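BH0493 protein (Bacillus halodurans C-125, PDB 2QEE) binds zinc and probably works as a metal-dependent enzyme of the amidohydrolase superfamily, its substrate unknown. Local coordinates at residues N178-T183 and D196-G201; A12-N17 and V393-I398; R118-K123 and E127-T132; M58-V63 and I86-V91. All coordinates share one frame; numbering follows the deposited sequence.

In the fold
Chemistry follows place in four partly buried contacts away from the zinc site. Contact 2 joins the first helix, 8-21, to the last, 395-414; contacts 1 and 3 link neighbouring helices, and contact 4 ties two loops. Burial is mixed: buried Val15 and Ile398 beside partly exposed Lys14 and Glu395 in contact 2, buried Phe121 and Gln129 beside exposed Lys123 and Glu128 in contact 3. Aromatic packing carries contact 1, contact 4 stacks a guanidinium on an indole, contact 2 pairs aliphatic packing with a carboxylate on methylenes, and contact 3 sets an amide against two rings. Contacts 2 and 4 adjoin other subunits: Glu397 packs on the second, Ser89 is hydrogen-bonded to Asp401 of the third.

Contact 1: residues N178-T183 and D196-G201; sequences NEYEQT and DEWNEG
The rings of Tyr180 and Trp198 form an offset T-shaped pair: the indole directs an edge toward the face of the phenol, with planes 87° apart and centroids of the two six-membered rings 5.9 Å apart. Contact is made at one corner, where Trp198 CZ3 lies 3.7 Å from Tyr180 OH and 4.0 Å from Tyr180 CZ. The hydroxyl oxygen sits at the rim of the indole, near its plane. On the far side of the indole, Trp198 NE1 is spent on a hydrogen bond to Asp244 of helix 237-253, which restrains the turn of the ring.

Tyr180 opens helix 180-189, and Trp198 lies just ahead of helix 200-217. Glu179 is the N-cap of the first, its carbonyl O accepting from Thr183 N at 2.8 Å, and Tyr180 follows at once; with CG trans to the main-chain nitrogen (chi1 -174°), the phenol is carried out toward the second segment. Trp198 is the centre of an inverse gamma turn, and Asn199 after it caps helix 200-217 through its OD1, which accepts from Ser202 N. The aromatic pair therefore joins the start of one helix to the turn leading into the next. Ile241 of helix 237-253 and Val206 of helix 200-217 also pack against Tyr180.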
# COMPACT_ATOMS: atom_id res chain seq x y z
N ASN C 178 10.24 3.50 -28.54
CA ASN C 178 9.04 2.66 -28.40
C ASN C 178 8.40 2.34 -29.75
O ASN C 178 7.62 1.38 -29.83
CB ASN C 178 7.98 3.35 -27.55
CG ASN C 178 8.43 3.50 -26.10
OD1 ASN C 178 9.40 2.86 -25.69
ND2 ASN C 178 7.78 4.41 -25.36
N GLU C 179 8.68 3.14 -30.76
CA GLU C 179 8.02 2.97 -32.09
C GLU C 179 9.04 2.98 -33.23
O GLU C 179 8.75 3.53 -34.32
CB GLU C 179 6.99 4.06 -32.28
CG GLU C 179 5.81 3.91 -31.34
CD GLU C 179 4.90 5.08 -31.42
OE1 GLU C 179 3.77 4.90 -31.94
OE2 GLU C 179 5.31 6.18 -30.97
N TYR C 180 10.20 2.35 -32.99
CA TYR C 180 11.31 2.46 -33.96
C TYR C 180 10.91 1.91 -35.35
O TYR C 180 11.38 2.44 -36.37
CB TYR C 180 12.55 1.73 -33.49
CG TYR C 180 13.75 1.92 -34.38
CD1 TYR C 180 14.38 3.17 -34.48
CD2 TYR C 180 14.25 0.87 -35.14
CE1 TYR C 180 15.47 3.35 -35.27
CE2 TYR C 180 15.38 1.04 -35.95
CZ TYR C 180 15.96 2.29 -36.03
OH TYR C 180 17.07 2.49 -36.79
N GLU C 181 10.05 0.89 -35.38
CA GLU C 181 9.72 0.25 -36.66
C GLU C 181 9.08 1.28 -37.59
O GLU C 181 9.30 1.24 -38.81
CB GLU C 181 8.82 -1.00 -36.49
CG GLU C 181 9.54 -2.24 -35.94
CD GLU C 181 10.62 -2.82 -36.88
OE1 GLU C 181 10.54 -2.57 -38.11
OE2 GLU C 181 11.55 -3.51 -36.37
N GLN C 182 8.33 2.21 -37.01
CA GLN C 182 7.68 3.28 -37.77
C GLN C 182 8.60 4.47 -37.83
O GLN C 182 8.76 5.11 -38.86
CB GLN C 182 6.35 3.71 -37.16
CG GLN C 182 5.36 2.59 -36.83
CD GLN C 182 5.34 2.25 -35.34
OE1 GLN C 182 6.17 1.47 -34.84
NE2 GLN C 182 4.38 2.84 -34.60
N THR C 183 9.25 4.78 -36.72
CA THR C 183 10.02 6.02 -36.65
C THR C 183 11.30 6.01 -37.50
O THR C 183 11.76 7.06 -37.97
CB THR C 183 10.30 6.36 -35.18
OG1 THR C 183 9.03 6.50 -34.53
CG2 THR C 183 11.00 7.64 -35.11
N ASP C 196 17.95 -1.35 -42.80
CA ASP C 196 16.97 -2.35 -42.36
C ASP C 196 17.55 -3.14 -41.22
O ASP C 196 16.85 -3.46 -40.29
CB ASP C 196 16.62 -3.34 -43.48
CG ASP C 196 15.99 -2.68 -44.67
OD1 ASP C 196 15.29 -1.66 -44.51
OD2 ASP C 196 16.19 -3.21 -45.79
N GLU C 197 18.84 -3.45 -41.33
CA GLU C 197 19.58 -4.25 -40.35
C GLU C 197 20.14 -3.38 -39.23
O GLU C 197 20.51 -2.23 -39.46
CB GLU C 197 20.74 -4.96 -41.04
CG GLU C 197 20.34 -5.86 -42.22
CD GLU C 197 20.12 -5.10 -43.54
OE1 GLU C 197 20.31 -3.85 -43.58
OE2 GLU C 197 19.75 -5.77 -44.54
N TRP C 198 20.23 -3.94 -38.03
CA TRP C 198 20.86 -3.24 -36.91
C TRP C 198 22.37 -3.44 -36.94
O TRP C 198 22.92 -4.31 -36.22
CB TRP C 198 20.27 -3.65 -35.55
CG TRP C 198 20.75 -2.71 -34.42
CD1 TRP C 198 21.62 -3.01 -33.42
CD2 TRP C 198 20.37 -1.33 -34.24
NE1 TRP C 198 21.82 -1.90 -32.61
CE2 TRP C 198 21.05 -0.86 -33.09
CE3 TRP C 198 19.51 -0.46 -34.93
CZ2 TRP C 198 20.92 0.46 -32.62
CZ3 TRP C 198 19.37 0.86 -34.45
CH2 TRP C 198 20.09 1.30 -33.32
N ASN C 199 23.05 -2.65 -37.78
CA ASN C 199 24.50 -2.75 -37.91
C ASN C 199 25.17 -1.46 -37.44
O ASN C 199 24.47 -0.57 -36.93
CB ASN C 199 24.89 -3.07 -39.35
CG ASN C 199 24.26 -2.13 -40.33
OD1 ASN C 199 23.99 -0.96 -40.02
ND2 ASN C 199 24.02 -2.62 -41.55
N GLU C 200 26.49 -1.38 -37.57
CA GLU C 200 27.25 -0.23 -37.07
C GLU C 200 26.74 1.06 -37.65
O GLU C 200 26.75 2.10 -36.96
CB GLU C 200 28.75 -0.35 -37.34
CG GLU C 200 29.58 -0.58 -36.06
CD GLU C 200 29.35 0.48 -34.97
OE1 GLU C 200 29.40 0.15 -33.76
OE2 GLU C 200 29.13 1.67 -35.32
N GLY C 201 26.29 1.00 -38.89
CA GLY C 201 25.80 2.16 -39.59
C GLY C 201 24.52 2.66 -38.97
O GLY C 201 24.30 3.87 -38.84

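Contact 2: residues A12-N17 and V393-I398; sequences AEKVKN and VTEEEI
Glu395 and Ile398, in the first turn of a helix opened by a capping box, meet Lys14 and Val15 of helix 8-21, so that the contact fastens the first helix of the chain to the last. In the box, Thr394 OG1 accepts from Glu397 N at 3.1 Å, while Glu397 OE1 accepts from Thr394 N at 3.0 Å, reached from 45° above the carboxylate plane. Glu397 OE2 forms a salt bridge with Arg112 of the second subunit.

Across the contact, the side chains of Lys14 and Glu395 run at about a right angle, and the carboxylate carbon Glu395 CD rests 3.6 Å from the methylene Lys14 CD. A chi1 of -176° points CG of Glu395 away from its backbone N and the chain stays extended, which brings the carboxylate over to the lysine. A water donates to Lys14 O at 2.9 Å; its link to Glu395 OE2 is unusually short and remains doubtful. With an alanine here instead of Glu395, the CD and CE methylenes of Lys14 would probably be uncovered and the negative charge near its ammonium lost. Deeper in, Val15 CG2 touches Ile398 CD1 at 3.9 Å; Leu11 and Ala18 also pack on Ile398, and Leu379 and Tyr383 of helix 363-388 on Val15.

The ammonium of Lys14 stays 4.5 Å from Glu395 OE1 (measured at NZ), beyond a salt bridge. Any attraction is probably weak and long-range, and the join seems to rest mainly on Val15 against Ile398 and on the lysine methylenes against the carboxylate.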
# COMPACT_ATOMS: atom_id res chain seq x y z
N ALA C 12 6.32 24.80 12.78
CA ALA C 12 5.30 24.68 11.71
C ALA C 12 5.23 25.99 10.92
O ALA C 12 5.22 25.97 9.69
CB ALA C 12 3.96 24.30 12.32
N GLU C 13 5.25 27.14 11.61
CA GLU C 13 5.19 28.45 10.94
C GLU C 13 6.40 28.60 10.01
O GLU C 13 6.26 29.01 8.85
CB GLU C 13 5.20 29.55 12.02
CG GLU C 13 5.17 30.99 11.54
CD GLU C 13 5.80 31.94 12.58
OE1 GLU C 13 6.56 32.86 12.18
OE2 GLU C 13 5.54 31.73 13.82
N LYS C 14 7.58 28.28 10.54
CA LYS C 14 8.81 28.53 9.83
C LYS C 14 8.98 27.58 8.63
O LYS C 14 9.50 27.97 7.54
CB LYS C 14 9.97 28.47 10.82
CG LYS C 14 9.89 29.74 11.71
CD LYS C 14 11.21 30.14 12.34
CE LYS C 14 11.07 31.41 13.24
NZ LYS C 14 9.95 32.29 12.87
N VAL C 15 8.55 26.34 8.84
CA VAL C 15 8.61 25.37 7.72
C VAL C 15 7.67 25.81 6.63
O VAL C 15 8.06 25.81 5.45
CB VAL C 15 8.34 23.88 8.14
CG1 VAL C 15 8.23 22.96 6.87
CG2 VAL C 15 9.47 23.37 9.07
N LYS C 16 6.42 26.11 6.99
CA LYS C 16 5.44 26.56 5.98
C LYS C 16 5.96 27.79 5.22
O LYS C 16 5.86 27.87 3.98
CB LYS C 16 4.10 26.84 6.62
CG LYS C 16 3.41 25.59 7.00
CD LYS C 16 2.22 25.94 7.90
CE LYS C 16 1.74 24.68 8.61
NZ LYS C 16 0.47 24.80 9.38
N ASN C 17 6.52 28.76 5.95
CA ASN C 17 7.07 29.92 5.26
C ASN C 17 8.24 29.56 4.34
O ASN C 17 8.28 30.08 3.20
CB ASN C 17 7.55 30.98 6.28
CG ASN C 17 6.41 31.63 7.04
OD1 ASN C 17 6.65 32.23 8.10
ND2 ASN C 17 5.19 31.59 6.50
N VAL C 393 17.47 22.38 15.48
CA VAL C 393 17.23 22.74 14.07
C VAL C 393 17.12 24.23 13.97
O VAL C 393 16.37 24.84 14.76
CB VAL C 393 15.88 22.11 13.57
CG1 VAL C 393 15.52 22.55 12.08
CG2 VAL C 393 15.91 20.57 13.72
N THR C 394 17.81 24.83 12.99
CA THR C 394 17.68 26.29 12.79
C THR C 394 16.89 26.58 11.53
O THR C 394 16.75 25.70 10.63
CB THR C 394 19.09 26.93 12.61
OG1 THR C 394 19.64 26.51 11.36
CG2 THR C 394 20.01 26.45 13.77
N GLU C 395 16.37 27.82 11.46
CA GLU C 395 15.62 28.25 10.29
C GLU C 395 16.53 28.22 9.04
O GLU C 395 16.06 27.86 7.96
CB GLU C 395 14.97 29.61 10.54
CG GLU C 395 14.08 30.06 9.35
CD GLU C 395 13.35 31.32 9.65
OE1 GLU C 395 13.82 32.08 10.53
OE2 GLU C 395 12.31 31.55 9.00
N GLU C 396 17.82 28.51 9.22
CA GLU C 396 18.74 28.47 8.07
C GLU C 396 18.88 27.05 7.52
O GLU C 396 18.92 26.86 6.29
CB GLU C 396 20.11 29.10 8.38
CG GLU C 396 20.03 30.65 8.41
CD GLU C 396 19.37 31.25 7.15
OE1 GLU C 396 19.96 31.10 6.05
OE2 GLU C 396 18.26 31.85 7.25
N GLU C 397 18.92 26.06 8.43
CA GLU C 397 18.99 24.68 8.00
C GLU C 397 17.73 24.23 7.29
O GLU C 397 17.83 23.50 6.28
CB GLU C 397 19.30 23.76 9.16
CG GLU C 397 20.76 23.95 9.67
CD GLU C 397 20.97 23.38 11.08
OE1 GLU C 397 19.95 23.11 11.73
OE2 GLU C 397 22.14 23.28 11.49
N ILE C 398 16.56 24.64 7.80
CA ILE C 398 15.27 24.30 7.14
C ILE C 398 15.31 24.93 5.72
O ILE C 398 14.97 24.26 4.73
CB ILE C 398 14.09 24.87 7.93
CG1 ILE C 398 13.98 24.10 9.25
CG2 ILE C 398 12.78 24.79 7.08
CD1 ILE C 398 12.96 24.77 10.21
O HOH W 1 11.17 30.27 7.16

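Contact 3: residues R118-K123 and E127-T132; sequences REYFAK and EEQVDT
Helix 118-122, carrying Tyr120 and Phe121, and helix 127-132, carrying Gln129 and Thr132, stand at 117° between their N-to-C directions, with axes 12.0 Å apart at closest approach. Only a short turn separates them, and the nearest alpha carbons, Phe121 CA and Gln129 CA, are 8.2 Å apart, so side chains must span the space between.

Gln129 does most of this work. Its chain bends at chi2 (65°), which lays the amide against both rings, its two ends meeting one ring each. The nitrogen end touches the Phe121 ring obliquely, with Gln129 NE2 3.5 Å from Phe121 CE1 and the amide plane turned 79° from that ring. The oxygen end lies at the edge of the Tyr120 ring, Gln129 OE1 being 3.7 Å from Tyr120 OH, a contact rather than a bond. The hydroxyl also meets a methyl, Thr132 CG2, at 3.8 Å. Within the first helix the two rings support each other, Tyr120 CD2 standing 3.7 Å above the centre of the Phe121 ring.

The polar ends are satisfied from outside. Lys124 NZ, in the turn, is hydrogen-bonded to Tyr120 OH, Gln129 OE1 and Thr132 OG1, and Gln129 NE2 to Glu362 OE2. With both ends of the amide held, its rotation is fixed, and the lysine draws three oxygens of the two helices together.

Around this corner, Ile44 of helix 44-48 packs on Phe121 and Trp42 on Gln129; Glu362 directly precedes helix 363-388, and helix 126-136 itself leads into strand 139-143 of the parallel sheet.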
# COMPACT_ATOMS: atom_id res chain seq x y z
N ARG C 118 -13.75 33.51 -17.82
CA ARG C 118 -13.23 33.52 -19.17
C ARG C 118 -12.79 34.93 -19.54
O ARG C 118 -11.76 35.09 -20.20
CB ARG C 118 -14.28 33.01 -20.15
CG ARG C 118 -14.46 31.49 -20.11
CD ARG C 118 -15.74 31.02 -20.81
NE ARG C 118 -15.71 29.55 -20.92
CZ ARG C 118 -16.78 28.76 -20.91
NH1 ARG C 118 -18.01 29.27 -20.86
NH2 ARG C 118 -16.61 27.43 -21.00
N GLU C 119 -13.53 35.93 -19.07
CA GLU C 119 -13.18 37.35 -19.37
C GLU C 119 -11.77 37.72 -18.91
O GLU C 119 -11.09 38.50 -19.56
CB GLU C 119 -14.20 38.33 -18.78
CG GLU C 119 -15.62 38.24 -19.36
CD GLU C 119 -16.67 39.07 -18.58
OE1 GLU C 119 -17.87 38.94 -18.90
OE2 GLU C 119 -16.30 39.83 -17.66
N TYR C 120 -11.32 37.15 -17.79
CA TYR C 120 -10.01 37.41 -17.26
C TYR C 120 -8.94 37.08 -18.28
O TYR C 120 -7.98 37.83 -18.47
CB TYR C 120 -9.81 36.60 -15.95
CG TYR C 120 -8.39 36.64 -15.39
CD1 TYR C 120 -8.01 37.57 -14.42
CD2 TYR C 120 -7.42 35.75 -15.85
CE1 TYR C 120 -6.66 37.60 -13.93
CE2 TYR C 120 -6.12 35.77 -15.39
CZ TYR C 120 -5.76 36.68 -14.41
OH TYR C 120 -4.45 36.66 -14.00
N PHE C 121 -9.08 35.93 -18.93
CA PHE C 121 -8.01 35.41 -19.79
C PHE C 121 -8.02 36.06 -21.18
O PHE C 121 -6.97 36.16 -21.82
CB PHE C 121 -8.13 33.88 -19.95
CG PHE C 121 -8.12 33.13 -18.63
CD1 PHE C 121 -6.92 32.66 -18.09
CD2 PHE C 121 -9.30 32.91 -17.94
CE1 PHE C 121 -6.91 31.97 -16.86
CE2 PHE C 121 -9.30 32.22 -16.71
CZ PHE C 121 -8.13 31.74 -16.17
N ALA C 122 -9.21 36.48 -21.60
CA ALA C 122 -9.46 37.11 -22.91
C ALA C 122 -8.65 38.38 -23.03
O ALA C 122 -8.25 38.76 -24.14
CB ALA C 122 -10.94 37.42 -23.10
N LYS C 123 -8.37 39.02 -21.90
CA LYS C 123 -7.63 40.28 -21.91
C LYS C 123 -6.12 40.21 -21.66
O LYS C 123 -5.52 41.23 -21.32
CB LYS C 123 -8.28 41.34 -21.01
CG LYS C 123 -8.77 40.92 -19.67
CD LYS C 123 -10.12 41.55 -19.46
CE LYS C 123 -10.26 42.16 -18.08
NZ LYS C 123 -11.71 42.40 -17.76
N GLU C 127 2.60 35.81 -22.79
CA GLU C 127 3.78 36.28 -22.06
C GLU C 127 3.35 36.85 -20.71
O GLU C 127 3.98 36.57 -19.66
CB GLU C 127 4.55 37.32 -22.89
CG GLU C 127 5.37 36.72 -24.04
CD GLU C 127 4.53 36.35 -25.25
OE1 GLU C 127 3.33 36.72 -25.31
OE2 GLU C 127 5.09 35.68 -26.15
N GLU C 128 2.27 37.62 -20.70
CA GLU C 128 1.73 38.19 -19.44
C GLU C 128 1.25 37.08 -18.50
O GLU C 128 1.50 37.16 -17.29
CB GLU C 128 0.56 39.12 -19.72
CG GLU C 128 1.01 40.41 -20.38
CD GLU C 128 -0.14 41.30 -20.82
OE1 GLU C 128 -1.26 40.81 -21.11
OE2 GLU C 128 0.11 42.53 -20.88
N GLN C 129 0.56 36.09 -19.06
CA GLN C 129 0.00 35.01 -18.21
C GLN C 129 1.12 34.18 -17.62
O GLN C 129 1.03 33.75 -16.45
CB GLN C 129 -1.04 34.14 -18.95
CG GLN C 129 -1.76 33.09 -18.04
CD GLN C 129 -2.64 33.71 -16.93
OE1 GLN C 129 -2.51 34.90 -16.59
NE2 GLN C 129 -3.55 32.89 -16.35
N VAL C 130 2.12 33.89 -18.42
CA VAL C 130 3.33 33.20 -17.88
C VAL C 130 3.90 34.01 -16.71
O VAL C 130 4.18 33.46 -15.64
CB VAL C 130 4.39 32.91 -19.00
CG1 VAL C 130 5.68 32.45 -18.41
CG2 VAL C 130 3.86 31.84 -19.95
N ASP C 131 4.10 35.32 -16.89
CA ASP C 131 4.60 36.14 -15.78
C ASP C 131 3.73 36.01 -14.53
O ASP C 131 4.25 35.80 -13.44
CB ASP C 131 4.70 37.61 -16.22
CG ASP C 131 5.88 37.86 -17.11
OD1 ASP C 131 6.75 36.98 -17.27
OD2 ASP C 131 5.96 38.99 -17.66
N THR C 132 2.43 36.19 -14.68
CA THR C 132 1.50 36.07 -13.57
C THR C 132 1.61 34.69 -12.90
O THR C 132 1.76 34.60 -11.67
CB THR C 132 0.06 36.29 -14.04
OG1 THR C 132 -0.04 37.60 -14.64
CG2 THR C 132 -0.88 36.21 -12.85

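Contact 4: residues M58-V63 and I86-V91; sequences MRWTDV and IKRSPV
Trp60 and Arg88 lie on two loops without regular helix or strand, and their alpha carbons, the nearest of the two segments, are 9.5 Å apart. The motif that spans this distance is a cation-pi stack: the guanidinium of Arg88 lies flat on the indole, planes 11° apart and centres 3.9 Å apart. It is displaced from the middle of the six-membered ring, so that CZ is seen from the ring centroid 34° off the normal. Arg88 NE is over one face of the indole, 3.4 Å from Trp60 CE3. Behind it, Arg88 CD makes a CH-pi contact above the five-membered ring, 3.7 Å from that centroid.

A bend at chi2 (87°) of Arg88 lays the rest of the chain along the indole, methylenes and guanidinium alike. The CB of Lys87 touches the opposite face of the guanidinium near its rim. A salt bridge from Arg88 NH1 to Glu83, in helix 73-86, gives the group a second hold. A leucine in place of Trp60 would probably leave the guanidinium without its flat support and more able to turn.

Thr349 of the third subunit packs on both Trp60 and Arg88, which places the stack at the subunit interface, and Arg59 alongside binds backbone oxygens of that subunit. Glu83 also joins the first loop, where its OE2 is hydrogen-bonded to Thr61 OG1. Thr61 OG1 in turn accepts from Val63 N at 3.2 Å, closing an ST turn.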
# COMPACT_ATOMS: atom_id res chain seq x y z
N MET C 58 -16.67 11.65 -18.20
CA MET C 58 -17.22 10.48 -18.93
C MET C 58 -17.82 9.42 -17.97
O MET C 58 -18.65 8.61 -18.41
CB MET C 58 -16.21 9.89 -19.92
CG MET C 58 -15.82 10.78 -21.13
SD MET C 58 -17.20 11.61 -22.05
CE MET C 58 -18.06 10.19 -22.32
N ARG C 59 -17.47 9.43 -16.67
CA ARG C 59 -18.16 8.55 -15.71
C ARG C 59 -19.56 9.00 -15.36
O ARG C 59 -20.31 8.21 -14.86
CB ARG C 59 -17.38 8.42 -14.38
CG ARG C 59 -16.08 7.62 -14.57
CD ARG C 59 -15.44 7.21 -13.21
NE ARG C 59 -16.36 6.47 -12.35
CZ ARG C 59 -16.77 5.22 -12.60
NH1 ARG C 59 -16.28 4.55 -13.64
NH2 ARG C 59 -17.62 4.62 -11.80
N TRP C 60 -19.91 10.27 -15.63
CA TRP C 60 -21.22 10.80 -15.25
C TRP C 60 -22.13 11.11 -16.41
O TRP C 60 -23.35 10.94 -16.29
CB TRP C 60 -21.05 12.12 -14.47
CG TRP C 60 -20.68 11.95 -13.00
CD1 TRP C 60 -19.50 12.38 -12.38
CD2 TRP C 60 -21.51 11.40 -11.97
NE1 TRP C 60 -19.55 12.09 -11.04
CE2 TRP C 60 -20.77 11.48 -10.75
CE3 TRP C 60 -22.77 10.80 -11.94
CZ2 TRP C 60 -21.27 11.03 -9.54
CZ3 TRP C 60 -23.29 10.35 -10.72
CH2 TRP C 60 -22.54 10.46 -9.54
N THR C 61 -21.55 11.59 -17.50
CA THR C 61 -22.38 12.28 -18.51
C THR C 61 -23.05 11.24 -19.40
O THR C 61 -22.51 10.17 -19.60
CB THR C 61 -21.58 13.30 -19.35
OG1 THR C 61 -22.50 14.05 -20.18
CG2 THR C 61 -20.55 12.67 -20.21
N ASP C 62 -24.23 11.59 -19.92
CA ASP C 62 -24.89 10.77 -20.94
C ASP C 62 -24.47 11.16 -22.36
O ASP C 62 -24.80 10.46 -23.31
CB ASP C 62 -26.41 10.86 -20.80
CG ASP C 62 -26.87 10.53 -19.40
OD1 ASP C 62 -26.69 9.38 -18.94
OD2 ASP C 62 -27.39 11.45 -18.73
N VAL C 63 -23.72 12.26 -22.48
CA VAL C 63 -23.17 12.65 -23.77
C VAL C 63 -22.17 11.57 -24.22
O VAL C 63 -21.30 11.12 -23.44
CB VAL C 63 -22.50 14.06 -23.68
CG1 VAL C 63 -21.70 14.41 -24.92
CG2 VAL C 63 -23.53 15.15 -23.39
N ILE C 86 -21.30 21.47 -10.83
CA ILE C 86 -22.65 21.90 -10.46
C ILE C 86 -23.54 20.73 -10.00
O ILE C 86 -24.19 20.81 -8.96
CB ILE C 86 -23.32 22.74 -11.64
CG1 ILE C 86 -22.43 23.91 -12.05
CG2 ILE C 86 -24.70 23.22 -11.27
CD1 ILE C 86 -22.02 24.85 -10.84
N LYS C 87 -23.58 19.63 -10.76
CA LYS C 87 -24.46 18.50 -10.48
C LYS C 87 -23.90 17.55 -9.42
O LYS C 87 -24.63 16.73 -8.89
CB LYS C 87 -24.66 17.66 -11.76
CG LYS C 87 -25.53 18.42 -12.84
CD LYS C 87 -25.58 17.50 -14.06
CE LYS C 87 -26.54 18.00 -15.11
NZ LYS C 87 -26.84 16.83 -16.03
N ARG C 88 -22.57 17.57 -9.22
CA ARG C 88 -21.95 16.96 -8.05
C ARG C 88 -20.89 17.93 -7.50
O ARG C 88 -20.40 18.80 -8.23
CB ARG C 88 -21.30 15.58 -8.36
CG ARG C 88 -22.24 14.52 -8.89
CD ARG C 88 -22.33 14.66 -10.44
NE ARG C 88 -23.51 13.97 -11.01
CZ ARG C 88 -23.80 14.02 -12.32
NH1 ARG C 88 -23.03 14.75 -13.13
NH2 ARG C 88 -24.86 13.37 -12.81
N SER C 89 -20.56 17.81 -6.21
CA SER C 89 -19.53 18.73 -5.67
C SER C 89 -18.18 18.40 -6.26
O SER C 89 -17.87 17.22 -6.41
CB SER C 89 -19.48 18.68 -4.12
OG SER C 89 -20.72 19.17 -3.59
N PRO C 90 -17.35 19.42 -6.62
CA PRO C 90 -16.07 19.23 -7.26
C PRO C 90 -15.00 18.78 -6.25
O PRO C 90 -13.98 19.46 -6.12
CB PRO C 90 -15.73 20.61 -7.80
CG PRO C 90 -16.43 21.60 -6.96
CD PRO C 90 -17.71 20.86 -6.55
N VAL C 91 -15.23 17.61 -5.64
CA VAL C 91 -14.31 17.12 -4.57
C VAL C 91 -13.08 16.35 -5.03
O VAL C 91 -12.14 16.17 -4.21
CB VAL C 91 -15.02 16.25 -3.51
CG1 VAL C 91 -16.03 17.14 -2.63
CG2 VAL C 91 -15.76 15.08 -4.18